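Local coordinates for protein extracellular ligand-binding receptor (PDB 3SG0) that probably serves as a solute-binding receptor of the leucine-binding protein family for transport of aromatic acids, and binds benzoyl-formic acid (phenylglyoxylate) in its pocket, at residues Val162-Phe167 with Ala217-Ser222. Residues are numbered along the deposited sequence; the frame is centred on the assembly and turned at random.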
loop_
_atom_site.group_PDB
_atom_site.type_symbol
_atom_site.label_atom_id
_atom_site.label_comp_id
_atom_site.label_asym_id
_atom_site.label_seq_id
_atom_site.Cartn_x
_atom_site.Cartn_y
_atom_site.Cartn_z
ATOM N N VAL A 162 -16.531 -4.379 -19.280
ATOM C CA VAL A 162 -16.115 -3.779 -18.015
ATOM C C VAL A 162 -15.636 -2.352 -18.246
ATOM O O VAL A 162 -14.695 -2.125 -18.999
ATOM C CB VAL A 162 -14.997 -4.614 -17.351
ATOM C CG1 VAL A 162 -14.556 -3.975 -16.038
ATOM C CG2 VAL A 162 -15.467 -6.046 -17.127
ATOM N N GLY A 163 -16.306 -1.390 -17.622
ATOM C CA GLY A 163 -15.871 -0.004 -17.696
ATOM C C GLY A 163 -14.658 0.222 -16.813
ATOM O O GLY A 163 -14.380 -0.578 -15.922
ATOM N N TYR A 164 -13.927 1.306 -17.054
ATOM C CA TYR A 164 -12.753 1.610 -16.248
ATOM C C TYR A 164 -12.609 3.105 -15.982
ATOM O O TYR A 164 -12.684 3.924 -16.904
ATOM C CB TYR A 164 -11.480 1.095 -16.929
ATOM C CG TYR A 164 -10.226 1.433 -16.160
ATOM C CD1 TYR A 164 -9.630 2.685 -16.276
ATOM C CD2 TYR A 164 -9.651 0.511 -15.295
ATOM C CE1 TYR A 164 -8.488 3.006 -15.555
ATOM C CE2 TYR A 164 -8.514 0.820 -14.579
ATOM C CZ TYR A 164 -7.943 2.065 -14.709
ATOM O OH TYR A 164 -6.811 2.338 -13.975
ATOM N N ILE A 165 -12.375 3.449 -14.719
ATOM C CA ILE A 165 -11.887 4.778 -14.362
ATOM C C ILE A 165 -10.813 4.603 -13.300
ATOM O O ILE A 165 -10.945 3.767 -12.406
ATOM C CB ILE A 165 -13.012 5.714 -13.855
ATOM C CG1 ILE A 165 -12.453 7.101 -13.534
ATOM C CG2 ILE A 165 -13.757 5.115 -12.661
ATOM C CD1 ILE A 165 -13.524 8.136 -13.216
ATOM N N GLY A 166 -9.739 5.372 -13.396
ATOM C CA GLY A 166 -8.685 5.267 -12.404
ATOM C C GLY A 166 -7.894 6.553 -12.319
ATOM O O GLY A 166 -8.068 7.461 -13.139
ATOM N N PHE A 167 -7.020 6.642 -11.329
ATOM C CA PHE A 167 -6.187 7.824 -11.196
ATOM C C PHE A 167 -5.276 7.966 -12.412
ATOM O O PHE A 167 -4.742 6.978 -12.937
ATOM C CB PHE A 167 -5.282 7.723 -9.973
ATOM C CG PHE A 167 -5.971 7.914 -8.639
ATOM C CD1 PHE A 167 -7.119 8.690 -8.486
ATOM C CD2 PHE A 167 -5.409 7.336 -7.513
ATOM C CE1 PHE A 167 -7.689 8.862 -7.222
ATOM C CE2 PHE A 167 -5.961 7.504 -6.265
ATOM C CZ PHE A 167 -7.096 8.272 -6.107
ATOM N N ALA A 217 -20.061 -4.311 -15.655
ATOM C CA ALA A 217 -19.422 -3.964 -14.395
ATOM C C ALA A 217 -18.494 -2.801 -14.659
ATOM O O ALA A 217 -18.186 -2.499 -15.812
ATOM C CB ALA A 217 -18.646 -5.153 -13.852
ATOM N N VAL A 218 -18.053 -2.152 -13.589
ATOM C CA VAL A 218 -17.070 -1.086 -13.708
ATOM C C VAL A 218 -15.944 -1.313 -12.707
ATOM O O VAL A 218 -16.194 -1.644 -11.542
ATOM C CB VAL A 218 -17.697 0.304 -13.486
ATOM C CG1 VAL A 218 -16.628 1.389 -13.566
ATOM C CG2 VAL A 218 -18.777 0.564 -14.520
ATOM N N PHE A 219 -14.713 -1.148 -13.184
ATOM C CA PHE A 219 -13.528 -1.188 -12.346
ATOM C C PHE A 219 -13.052 0.225 -12.039
ATOM O O PHE A 219 -12.931 1.060 -12.943
ATOM C CB PHE A 219 -12.402 -1.941 -13.048
ATOM C CG PHE A 219 -11.280 -2.287 -12.125
ATOM C CD1 PHE A 219 -11.309 -3.481 -11.427
ATOM C CD2 PHE A 219 -10.236 -1.399 -11.885
ATOM C CE1 PHE A 219 -10.309 -3.805 -10.537
ATOM C CE2 PHE A 219 -9.227 -1.725 -10.987
ATOM C CZ PHE A 219 -9.270 -2.932 -10.317
ATOM N N ILE A 220 -12.769 0.478 -10.764
ATOM C CA ILE A 220 -12.236 1.759 -10.315
ATOM C C ILE A 220 -10.857 1.525 -9.696
ATOM O O ILE A 220 -10.728 0.711 -8.774
ATOM C CB ILE A 220 -13.168 2.397 -9.259
ATOM C CG1 ILE A 220 -14.567 2.613 -9.852
ATOM C CG2 ILE A 220 -12.563 3.703 -8.728
ATOM C CD1 ILE A 220 -15.609 3.023 -8.832
ATOM N N ALA A 221 -9.840 2.228 -10.198
ATOM C CA ALA A 221 -8.489 2.136 -9.649
ATOM C C ALA A 221 -8.155 3.436 -8.923
ATOM O O ALA A 221 -7.730 4.423 -9.531
ATOM C CB ALA A 221 -7.469 1.848 -10.740
ATOM N N SER A 222 -8.351 3.425 -7.612
ATOM C CA SER A 222 -8.261 4.623 -6.792
ATOM C C SER A 222 -7.804 4.244 -5.384
ATOM O O SER A 222 -7.560 3.069 -5.095
ATOM C CB SER A 222 -9.633 5.305 -6.774
ATOM O OG SER A 222 -9.607 6.525 -6.061
#
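Tyr164 and Phe219 extend side by side from one face of a parallel strand pair, Tyr164 CE2 lying 3.9 Å from Phe219 CD2. Tyr164 has CG anti to its backbone N (chi1 178°), which carries the ring along the strand until OH reaches Ala221 CB at 3.3 Å. On the other face Ile165 and Ile220 run alongside each other, Ile165 CG2 3.8 Å from Ile220 CG1. Five backbone hydrogen bonds fix this register; Phe219 N to Gly163 O is nearly straight (2.8 Å, 176°). Just beyond strand 217-221, Ser222 CA makes a CH-pi contact over one face of the ring of Phe167, last in strand 161-167, 3.9 Å from the centroid and 18° off the normal; Ser222 OG and Tyr196 OH share a hydrogen bond. Were Phe167 an alanine, Ser222 would probably lose this cover and a gap open beside Arg198, which binds phenylglyoxylate. The Phe167 side chain lies about 5 Å from bound benzoyl-formic acid. Both strands lie inside a parallel sheet, between 189-196 and 242-244. Helices 204-212 and 228-236 on the isoleucine face, and Tyr176 of helix 170-186 edge-to-face with Tyr164 on the opposite one, fit the Rossmann-like lobe of periplasmic binding proteins.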